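Long-range contacts in saframycin Mx1 synthetase B (Legionella pneumophila subsp. pneumophila, PDB 3KXW), which is a member of the AMP-binding (ANL) enzyme family and binds 5'-O-[(S)-(dodecanoyloxy)(hydroxy)phosphoryl]adenosine: residues Ala62-Phe72 against Ser114-His125; Tyr500-Lys509 against Val537-Met548. All blocks are in the same frame, centred on the assembly; numbering follows the deposited sequence.

Interaction 1: Ala62-Phe72 against Ser114-His125; sequences AKPGDRVLLLF and SKPVIVLMIADH
Strands 67-71 and 118-121 run parallel, with axes 4.7 Å apart at closest approach and an angle of 25° between them. L69 sits at the centre of the pairing: its N donates to I118 O, and its O accepts from L120 N at 2.9 Å. V117 N to R67 O and L71 N to L120 O extend the bonding at the two ends.

The R67 side chain reaches from the start of its strand to the end of helix 101-114. Its chain bends at chi2 (70°) and chi3 (67°), which brings the guanidinium edge round to S114 O. R67 NE gives S114 O a bond of 2.8 Å that lies in the carbonyl plane; NH2 adds a weak one. NH1 turns back to G65 O. Water 1 lies over one guanidinium face and links R67 N to K115 O.

On one face of the sheet L69 and V119 lie side by side, with L69 CB 3.7 Å from V119 CG2. On the other, L120 packs its CG on V68 CG1 and its CD1 on L70 CD2. F72 closes the far end. M121 CA stands over the F72 ring, 4.0 Å from its centroid, and I122 CG2 meets the ring edge. L71 CD1 touches M121 CE at 3.7 Å.

Helix 76-87 covers V68, L70 and F72, and strand 91-95 continues the sheet beyond strand 67-71. Water 2 joins L71 O, I122 N and H125 ND1. The chemistry is that of an apolar parallel sheet core, with arginine and water satisfying backbone groups at the two ends of the pairing, where 118-121 is flanked by helices.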
loop_
_atom_site.group_PDB
_atom_site.type_symbol
_atom_site.label_atom_id
_atom_site.label_comp_id
_atom_site.label_asym_id
_atom_site.label_seq_id
_atom_site.Cartn_x
_atom_site.Cartn_y
_atom_site.Cartn_z
ATOM N N ALA A 62 25.991 4.969 -14.873
ATOM C CA ALA A 62 25.459 4.140 -13.784
ATOM C C ALA A 62 25.993 2.710 -13.849
ATOM O O ALA A 62 26.057 2.110 -14.925
ATOM C CB ALA A 62 23.908 4.140 -13.775
ATOM N N LYS A 63 26.342 2.165 -12.687
ATOM C CA LYS A 63 26.984 0.852 -12.569
ATOM C C LYS A 63 26.116 -0.080 -11.738
ATOM O O LYS A 63 25.288 0.393 -10.971
ATOM C CB LYS A 63 28.340 1.018 -11.874
ATOM C CG LYS A 63 29.274 1.985 -12.584
ATOM C CD LYS A 63 29.606 1.514 -13.975
ATOM C CE LYS A 63 30.479 2.538 -14.688
ATOM N NZ LYS A 63 30.798 2.112 -16.084
ATOM N N PRO A 64 26.306 -1.407 -11.876
ATOM C CA PRO A 64 25.541 -2.335 -11.041
ATOM C C PRO A 64 25.680 -2.031 -9.563
ATOM O O PRO A 64 26.800 -1.862 -9.062
ATOM C CB PRO A 64 26.176 -3.688 -11.355
ATOM C CG PRO A 64 26.660 -3.530 -12.756
ATOM C CD PRO A 64 27.158 -2.119 -12.848
ATOM N N GLY A 65 24.550 -1.965 -8.865
ATOM C CA GLY A 65 24.557 -1.629 -7.451
ATOM C C GLY A 65 24.293 -0.158 -7.143
ATOM O O GLY A 65 23.923 0.166 -6.024
ATOM N N ASP A 66 24.459 0.720 -8.131
ATOM C CA ASP A 66 24.096 2.135 -7.975
ATOM C C ASP A 66 22.571 2.254 -7.832
ATOM O O ASP A 66 21.815 1.477 -8.454
ATOM C CB ASP A 66 24.510 2.968 -9.217
ATOM C CG ASP A 66 26.018 3.234 -9.313
ATOM O OD1 ASP A 66 26.746 2.978 -8.332
ATOM O OD2 ASP A 66 26.461 3.707 -10.392
ATOM N N ARG A 67 22.121 3.231 -7.051
ATOM C CA ARG A 67 20.699 3.491 -6.920
ATOM C C ARG A 67 20.270 4.511 -7.971
ATOM O O ARG A 67 20.962 5.500 -8.208
ATOM C CB ARG A 67 20.322 4.001 -5.522
ATOM C CG ARG A 67 20.214 2.907 -4.456
ATOM C CD ARG A 67 21.600 2.335 -4.111
ATOM N NE ARG A 67 22.457 3.309 -3.437
ATOM C CZ ARG A 67 23.789 3.274 -3.461
ATOM N NH1 ARG A 67 24.416 2.315 -4.148
ATOM N NH2 ARG A 67 24.492 4.198 -2.804
ATOM N N VAL A 68 19.113 4.259 -8.574
ATOM C CA VAL A 68 18.506 5.191 -9.511
ATOM C C VAL A 68 17.142 5.558 -8.965
ATOM O O VAL A 68 16.296 4.689 -8.741
ATOM C CB VAL A 68 18.377 4.580 -10.922
ATOM C CG1 VAL A 68 17.655 5.547 -11.886
ATOM C CG2 VAL A 68 19.757 4.168 -11.461
ATOM N N LEU A 69 16.954 6.848 -8.697
ATOM C CA LEU A 69 15.700 7.358 -8.161
ATOM C C LEU A 69 14.643 7.434 -9.263
ATOM O O LEU A 69 14.927 7.905 -10.357
ATOM C CB LEU A 69 15.941 8.759 -7.580
ATOM C CG LEU A 69 14.850 9.292 -6.667
ATOM C CD1 LEU A 69 14.757 8.398 -5.424
ATOM C CD2 LEU A 69 15.107 10.777 -6.293
ATOM N N LEU A 70 13.422 7.003 -8.978
ATOM C CA LEU A 70 12.382 7.026 -10.000
ATOM C C LEU A 70 11.255 7.907 -9.532
ATOM O O LEU A 70 10.496 7.525 -8.656
ATOM C CB LEU A 70 11.844 5.627 -10.262
ATOM C CG LEU A 70 12.900 4.607 -10.667
ATOM C CD1 LEU A 70 12.255 3.232 -10.905
ATOM C CD2 LEU A 70 13.622 5.057 -11.934
ATOM N N LEU A 71 11.176 9.106 -10.104
ATOM C CA LEU A 71 10.173 10.071 -9.671
ATOM C C LEU A 71 9.072 10.078 -10.708
ATOM O O LEU A 71 9.222 10.698 -11.776
ATOM C CB LEU A 71 10.826 11.446 -9.499
ATOM C CG LEU A 71 10.119 12.578 -8.774
ATOM C CD1 LEU A 71 11.075 13.763 -8.604
ATOM C CD2 LEU A 71 8.870 13.008 -9.546
ATOM N N PHE A 72 7.974 9.371 -10.420
ATOM C CA PHE A 72 6.879 9.209 -11.378
ATOM C C PHE A 72 5.540 9.122 -10.686
ATOM O O PHE A 72 5.418 8.485 -9.625
ATOM C CB PHE A 72 7.041 7.909 -12.190
ATOM C CG PHE A 72 8.153 7.949 -13.181
ATOM C CD1 PHE A 72 7.944 8.471 -14.454
ATOM C CD2 PHE A 72 9.419 7.454 -12.838
ATOM C CE1 PHE A 72 8.995 8.529 -15.380
ATOM C CE2 PHE A 72 10.467 7.482 -13.757
ATOM C CZ PHE A 72 10.255 8.031 -15.033
ATOM N N SER A 114 19.638 7.009 0.312
ATOM C CA SER A 114 19.937 6.083 -0.780
ATOM C C SER A 114 21.046 6.561 -1.722
ATOM O O SER A 114 21.586 5.757 -2.475
ATOM C CB SER A 114 18.671 5.793 -1.598
ATOM O OG SER A 114 18.245 6.947 -2.289
ATOM N N LYS A 115 21.342 7.857 -1.702
ATOM C CA LYS A 115 22.404 8.440 -2.537
ATOM C C LYS A 115 22.409 7.966 -4.004
ATOM O O LYS A 115 23.399 7.421 -4.497
ATOM C CB LYS A 115 23.769 8.192 -1.896
ATOM C CG LYS A 115 23.872 8.796 -0.497
ATOM C CD LYS A 115 25.006 8.144 0.296
ATOM C CE LYS A 115 25.394 8.943 1.545
ATOM N NZ LYS A 115 24.263 9.185 2.473
ATOM N N PRO A 116 21.303 8.204 -4.707
ATOM C CA PRO A 116 21.195 7.732 -6.090
ATOM C C PRO A 116 22.126 8.524 -7.017
ATOM O O PRO A 116 22.471 9.681 -6.716
ATOM C CB PRO A 116 19.752 8.056 -6.446
ATOM C CG PRO A 116 19.392 9.208 -5.529
ATOM C CD PRO A 116 20.055 8.840 -4.241
ATOM N N VAL A 117 22.513 7.914 -8.121
ATOM C CA VAL A 117 23.426 8.559 -9.060
ATOM C C VAL A 117 22.694 9.329 -10.135
ATOM O O VAL A 117 23.237 10.285 -10.675
ATOM C CB VAL A 117 24.421 7.569 -9.718
ATOM C CG1 VAL A 117 25.370 7.013 -8.670
ATOM C CG2 VAL A 117 23.697 6.444 -10.505
ATOM N N ILE A 118 21.459 8.908 -10.423
ATOM C CA ILE A 118 20.615 9.482 -11.473
ATOM C C ILE A 118 19.173 9.452 -10.988
ATOM O O ILE A 118 18.810 8.580 -10.213
ATOM C CB ILE A 118 20.695 8.674 -12.775
ATOM C CG1 ILE A 118 22.076 8.792 -13.395
ATOM C CG2 ILE A 118 19.651 9.129 -13.784
ATOM C CD1 ILE A 118 22.387 10.187 -13.872
ATOM N N VAL A 119 18.371 10.431 -11.394
ATOM C CA VAL A 119 16.923 10.355 -11.206
ATOM C C VAL A 119 16.231 10.415 -12.574
ATOM O O VAL A 119 16.596 11.218 -13.430
ATOM C CB VAL A 119 16.371 11.434 -10.212
ATOM C CG1 VAL A 119 16.772 12.841 -10.628
ATOM C CG2 VAL A 119 14.851 11.331 -10.079
ATOM N N LEU A 120 15.279 9.512 -12.781
ATOM C CA LEU A 120 14.429 9.521 -13.965
ATOM C C LEU A 120 13.066 10.103 -13.635
ATOM O O LEU A 120 12.505 9.851 -12.574
ATOM C CB LEU A 120 14.261 8.105 -14.536
ATOM C CG LEU A 120 15.602 7.417 -14.822
ATOM C CD1 LEU A 120 15.384 6.018 -15.359
ATOM C CD2 LEU A 120 16.481 8.215 -15.813
HETATM N N MSE A 121 12.530 10.900 -14.540
HETATM C CA MSE A 121 11.176 11.423 -14.352
HETATM C C MSE A 121 10.669 11.844 -15.715
HETATM O O MSE A 121 11.448 11.893 -16.645
HETATM C CB MSE A 121 11.215 12.627 -13.401
HETATM C CG MSE A 121 11.960 13.842 -13.968
HETATM SE SE MSE A 121 12.088 15.281 -12.627
HETATM C CE MSE A 121 13.420 14.497 -11.402
ATOM N N ILE A 122 9.387 12.187 -15.846
ATOM C CA ILE A 122 8.916 12.653 -17.156
ATOM C C ILE A 122 9.314 14.113 -17.434
ATOM O O ILE A 122 9.574 14.874 -16.509
ATOM C CB ILE A 122 7.403 12.474 -17.366
ATOM C CG1 ILE A 122 6.611 13.425 -16.466
ATOM C CG2 ILE A 122 7.000 11.011 -17.187
ATOM C CD1 ILE A 122 5.132 13.447 -16.771
ATOM N N ALA A 123 9.363 14.487 -18.715
ATOM C CA ALA A 123 9.812 15.822 -19.114
ATOM C C ALA A 123 9.081 16.951 -18.390
ATOM O O ALA A 123 9.705 17.905 -17.931
ATOM C CB ALA A 123 9.719 15.998 -20.638
ATOM N N ASP A 124 7.767 16.834 -18.280
ATOM C CA ASP A 124 6.972 17.806 -17.532
ATOM C C ASP A 124 7.521 18.005 -16.132
ATOM O O ASP A 124 7.470 19.111 -15.587
ATOM C CB ASP A 124 5.504 17.367 -17.446
ATOM C CG ASP A 124 4.734 17.638 -18.738
ATOM O OD1 ASP A 124 5.306 18.281 -19.654
ATOM O OD2 ASP A 124 3.558 17.218 -18.837
ATOM N N HIS A 125 8.036 16.932 -15.539
ATOM C CA HIS A 125 8.452 17.003 -14.141
ATOM C C HIS A 125 9.848 17.586 -13.971
ATOM O O HIS A 125 10.152 18.160 -12.926
ATOM C CB HIS A 125 8.317 15.646 -13.446
ATOM C CG HIS A 125 6.936 15.359 -12.941
ATOM N ND1 HIS A 125 6.588 14.142 -12.400
ATOM C CD2 HIS A 125 5.815 16.121 -12.899
ATOM C CE1 HIS A 125 5.319 14.168 -12.034
ATOM N NE2 HIS A 125 4.825 15.356 -12.330
HETATM O O HOH W 1 23.942 5.093 -6.180
HETATM O O HOH W 2 7.642 11.891 -13.571
#

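Interaction 2: Tyr500-Lys509 against Val537-Met548; sequences YKLTVMCEVK and VHTIVLIPLKAM
E507 OE2 is gripped by M548 N and water 5. The M548 N bond is 2.9 Å long and arrives nearly along the C-O axis of the carboxylate. Water 5 also donates to M548 O, and A547 N lies 3.1 Å from OE2. The E507 chain is extended beyond CG (chi2 179°), which carries the carboxylate across to the type II turn P544-A547. The other oxygen, OE1, accepts from K488 N of the neighbouring strand 486-496. The carboxylate is thus held from two sides of its strand.

Strands 500-508 and 539-544 are parallel. V504 and C506 each donate and accept in turn, as in V541 N to V504 O at 2.8 Å. At the start, L502 O takes both H538 N and T539 N, each in the carbonyl plane. The H538 ring turns its edge to L502 N, with CD2 nearest.

M505 and V541 lie side by side, and M505 CE reaches V541 CB at 3.9 Å. The extended M548 comes obliquely over M505, its CE 3.7 Å from M505 CG. On the opposite face V504 CG2 meets V537 CG2 at 3.8 Å, and L542 CD2 touches both C506 CB and V508 CG1. Helix 554-567 packs on M505 and M548, both selenomethionines, while helix 515-533, the crossover of this beta-alpha-beta unit, covers V537, I540 and L542.

Water 4 bridges T503 OG1 and T539 OG1; the latter also bonds Q577. The buried carboxylate of E507 is met by backbone N-H groups and water. These donors would probably favour its charged form. They tie the turn after strand 539-544 to the sheet.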
loop_
_atom_site.group_PDB
_atom_site.type_symbol
_atom_site.label_atom_id
_atom_site.label_comp_id
_atom_site.label_asym_id
_atom_site.label_seq_id
_atom_site.Cartn_x
_atom_site.Cartn_y
_atom_site.Cartn_z
ATOM N N TYR A 500 -8.520 1.737 15.754
ATOM C CA TYR A 500 -8.011 3.101 15.783
ATOM C C TYR A 500 -8.622 3.898 14.640
ATOM O O TYR A 500 -8.779 3.382 13.544
ATOM C CB TYR A 500 -6.490 3.116 15.690
ATOM C CG TYR A 500 -5.801 2.598 16.930
ATOM C CD1 TYR A 500 -5.439 3.464 17.963
ATOM C CD2 TYR A 500 -5.520 1.245 17.074
ATOM C CE1 TYR A 500 -4.802 2.994 19.099
ATOM C CE2 TYR A 500 -4.897 0.762 18.209
ATOM C CZ TYR A 500 -4.535 1.636 19.215
ATOM O OH TYR A 500 -3.909 1.146 20.332
ATOM N N LYS A 501 -8.968 5.156 14.897
ATOM C CA LYS A 501 -9.618 5.977 13.868
ATOM C C LYS A 501 -8.934 7.332 13.771
ATOM O O LYS A 501 -8.938 8.088 14.725
ATOM C CB LYS A 501 -11.104 6.172 14.190
ATOM C CG LYS A 501 -11.876 4.875 14.495
ATOM C CD LYS A 501 -13.389 5.110 14.652
ATOM C CE LYS A 501 -14.085 5.164 13.296
ATOM N NZ LYS A 501 -13.752 3.963 12.465
ATOM N N LEU A 502 -8.325 7.609 12.628
ATOM C CA LEU A 502 -7.791 8.928 12.366
ATOM C C LEU A 502 -8.962 9.887 12.248
ATOM O O LEU A 502 -9.885 9.663 11.458
ATOM C CB LEU A 502 -6.987 8.915 11.078
ATOM C CG LEU A 502 -6.501 10.259 10.565
ATOM C CD1 LEU A 502 -5.749 11.052 11.664
ATOM C CD2 LEU A 502 -5.643 10.072 9.297
ATOM N N THR A 503 -8.917 10.963 13.014
ATOM C CA THR A 503 -10.070 11.862 13.127
ATOM C C THR A 503 -9.648 13.270 12.795
ATOM O O THR A 503 -8.648 13.729 13.297
ATOM C CB THR A 503 -10.613 11.829 14.554
ATOM O OG1 THR A 503 -10.906 10.467 14.906
ATOM C CG2 THR A 503 -11.889 12.677 14.696
ATOM N N VAL A 504 -10.409 13.958 11.949
ATOM C CA VAL A 504 -10.082 15.330 11.600
ATOM C C VAL A 504 -11.257 16.196 12.011
ATOM O O VAL A 504 -12.387 15.877 11.682
ATOM C CB VAL A 504 -9.836 15.489 10.089
ATOM C CG1 VAL A 504 -9.760 16.976 9.711
ATOM C CG2 VAL A 504 -8.568 14.718 9.655
HETATM N N MSE A 505 -11.001 17.271 12.744
HETATM C CA MSE A 505 -12.082 18.198 13.105
HETATM C C MSE A 505 -11.786 19.579 12.525
HETATM O O MSE A 505 -10.673 20.079 12.670
HETATM C CB MSE A 505 -12.215 18.306 14.628
HETATM C CG MSE A 505 -13.418 19.108 15.091
HETATM SE SE MSE A 505 -13.548 19.057 17.063
HETATM C CE MSE A 505 -14.059 17.166 17.260
ATOM N N CYS A 506 -12.781 20.202 11.891
ATOM C CA CYS A 506 -12.578 21.502 11.249
ATOM C C CYS A 506 -13.666 22.463 11.648
ATOM O O CYS A 506 -14.832 22.098 11.636
ATOM C CB CYS A 506 -12.651 21.376 9.712
ATOM S SG CYS A 506 -11.477 20.246 9.008
ATOM N N GLU A 507 -13.298 23.692 11.993
ATOM C CA GLU A 507 -14.288 24.766 12.063
ATOM C C GLU A 507 -14.679 25.109 10.624
ATOM O O GLU A 507 -13.831 25.065 9.729
ATOM C CB GLU A 507 -13.680 26.003 12.700
ATOM C CG GLU A 507 -13.203 25.810 14.124
ATOM C CD GLU A 507 -12.580 27.098 14.687
ATOM O OE1 GLU A 507 -12.096 27.930 13.887
ATOM O OE2 GLU A 507 -12.589 27.260 15.922
ATOM N N VAL A 508 -15.949 25.420 10.388
ATOM C CA VAL A 508 -16.362 25.882 9.076
ATOM C C VAL A 508 -16.842 27.313 9.212
ATOM O O VAL A 508 -17.526 27.652 10.182
ATOM C CB VAL A 508 -17.477 24.990 8.445
ATOM C CG1 VAL A 508 -16.935 23.575 8.175
ATOM C CG2 VAL A 508 -18.662 24.908 9.351
ATOM N N LYS A 509 -16.459 28.164 8.260
ATOM C CA LYS A 509 -16.909 29.550 8.299
ATOM C C LYS A 509 -18.426 29.635 8.306
ATOM O O LYS A 509 -18.993 30.425 9.041
ATOM C CB LYS A 509 -16.367 30.358 7.111
ATOM C CG LYS A 509 -14.845 30.525 7.090
ATOM C CD LYS A 509 -14.381 31.276 5.845
ATOM C CE LYS A 509 -12.882 31.450 5.847
ATOM N NZ LYS A 509 -12.468 32.247 4.658
ATOM N N VAL A 537 -8.394 9.084 6.470
ATOM C CA VAL A 537 -9.272 9.652 7.514
ATOM C C VAL A 537 -10.527 8.811 7.742
ATOM O O VAL A 537 -11.239 8.480 6.794
ATOM C CB VAL A 537 -9.722 11.079 7.165
ATOM C CG1 VAL A 537 -10.621 11.623 8.285
ATOM C CG2 VAL A 537 -8.505 11.983 6.962
ATOM N N HIS A 538 -10.819 8.478 9.002
ATOM C CA HIS A 538 -11.955 7.619 9.308
ATOM C C HIS A 538 -13.172 8.408 9.745
ATOM O O HIS A 538 -14.324 8.005 9.496
ATOM C CB HIS A 538 -11.585 6.589 10.369
ATOM C CG HIS A 538 -10.389 5.763 10.000
ATOM N ND1 HIS A 538 -10.416 4.820 8.992
ATOM C CD2 HIS A 538 -9.119 5.766 10.482
ATOM C CE1 HIS A 538 -9.217 4.268 8.880
ATOM N NE2 HIS A 538 -8.414 4.822 9.774
ATOM N N THR A 539 -12.906 9.548 10.374
ATOM C CA THR A 539 -13.952 10.357 10.947
ATOM C C THR A 539 -13.637 11.823 10.704
ATOM O O THR A 539 -12.511 12.270 10.916
ATOM C CB THR A 539 -14.051 10.128 12.487
ATOM O OG1 THR A 539 -14.271 8.736 12.765
ATOM C CG2 THR A 539 -15.172 10.950 13.080
ATOM N N ILE A 540 -14.632 12.580 10.258
ATOM C CA ILE A 540 -14.461 14.028 10.129
ATOM C C ILE A 540 -15.580 14.728 10.863
ATOM O O ILE A 540 -16.745 14.387 10.673
ATOM C CB ILE A 540 -14.491 14.492 8.644
ATOM C CG1 ILE A 540 -13.404 13.762 7.858
ATOM C CG2 ILE A 540 -14.314 16.020 8.550
ATOM C CD1 ILE A 540 -13.446 14.043 6.382
ATOM N N VAL A 541 -15.227 15.720 11.680
ATOM C CA VAL A 541 -16.232 16.471 12.431
ATOM C C VAL A 541 -16.151 17.956 12.091
ATOM O O VAL A 541 -15.066 18.540 12.118
ATOM C CB VAL A 541 -16.038 16.325 13.971
ATOM C CG1 VAL A 541 -17.203 16.955 14.695
ATOM C CG2 VAL A 541 -15.925 14.852 14.366
ATOM N N LEU A 542 -17.305 18.556 11.798
ATOM C CA LEU A 542 -17.385 19.963 11.436
ATOM C C LEU A 542 -18.043 20.685 12.607
ATOM O O LEU A 542 -19.025 20.199 13.150
ATOM C CB LEU A 542 -18.221 20.159 10.148
ATOM C CG LEU A 542 -17.739 19.433 8.873
ATOM C CD1 LEU A 542 -18.584 19.795 7.632
ATOM C CD2 LEU A 542 -16.241 19.667 8.574
ATOM N N ILE A 543 -17.485 21.827 12.987
ATOM C CA ILE A 543 -18.029 22.647 14.059
ATOM C C ILE A 543 -17.997 24.118 13.629
ATOM O O ILE A 543 -17.318 24.459 12.669
ATOM C CB ILE A 543 -17.219 22.444 15.350
ATOM C CG1 ILE A 543 -15.782 22.946 15.174
ATOM C CG2 ILE A 543 -17.244 20.954 15.765
ATOM C CD1 ILE A 543 -15.041 23.038 16.485
ATOM N N PRO A 544 -18.724 24.994 14.347
ATOM C CA PRO A 544 -18.783 26.415 13.976
ATOM C C PRO A 544 -17.463 27.151 14.181
ATOM O O PRO A 544 -16.604 26.726 14.952
ATOM C CB PRO A 544 -19.850 26.993 14.936
ATOM C CG PRO A 544 -20.634 25.814 15.415
ATOM C CD PRO A 544 -19.608 24.699 15.491
ATOM N N LEU A 545 -17.316 28.265 13.472
ATOM C CA LEU A 545 -16.189 29.168 13.647
ATOM C C LEU A 545 -16.006 29.566 15.102
ATOM O O LEU A 545 -16.976 29.704 15.843
ATOM C CB LEU A 545 -16.399 30.442 12.828
ATOM C CG LEU A 545 -15.731 30.597 11.474
ATOM C CD1 LEU A 545 -15.652 32.096 11.132
ATOM C CD2 LEU A 545 -14.333 29.966 11.441
ATOM N N LYS A 546 -14.745 29.743 15.493
ATOM C CA LYS A 546 -14.383 30.172 16.850
ATOM C C LYS A 546 -14.773 29.157 17.936
ATOM O O LYS A 546 -14.738 29.462 19.127
ATOM C CB LYS A 546 -14.972 31.569 17.144
ATOM C CG LYS A 546 -14.512 32.205 18.464
ATOM C CD LYS A 546 -13.027 32.626 18.444
ATOM C CE LYS A 546 -12.696 33.584 19.607
ATOM N NZ LYS A 546 -11.283 34.114 19.579
ATOM N N ALA A 547 -15.128 27.942 17.537
ATOM C CA ALA A 547 -15.553 26.953 18.519
ATOM C C ALA A 547 -14.347 26.328 19.234
ATOM O O ALA A 547 -14.490 25.758 20.309
ATOM C CB ALA A 547 -16.426 25.881 17.883
HETATM N N MSE A 548 -13.172 26.441 18.623
HETATM C CA MSE A 548 -11.916 26.056 19.271
HETATM C C MSE A 548 -11.257 27.258 19.934
HETATM O O MSE A 548 -11.082 28.302 19.306
HETATM C CB MSE A 548 -10.947 25.471 18.250
HETATM C CG MSE A 548 -11.499 24.272 17.498
HETATM SE SE MSE A 548 -10.194 23.555 16.203
HETATM C CE MSE A 548 -11.360 22.222 15.355
HETATM O O HOH W 3 -15.159 5.313 10.153
HETATM O O HOH W 4 -13.262 8.939 15.390
HETATM O O HOH W 5 -10.546 28.941 16.798
HETATM O O HOH W 6 -19.547 29.056 11.732
#

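Interaction 1 comes first along the chain and closes before interaction 2 opens. Their centres are 40 Å apart, and their nearest atoms are about 21 Å apart, so they do not touch. They share no sheet. Residues 62-72 and 114-125 supply two inner strands of a five-stranded mixed sheet in the large AMP-binding part. Residues 500-509 and 537-548 supply the two inner strands of a four-stranded mixed sheet in the small C-terminal part. One helix, 515-533, links the strands of interaction 2; helices 76-87 and 101-114 and strand 91-95 lie between those of interaction 1. The two contacts therefore build separate cores in the two parts characteristic of this clan.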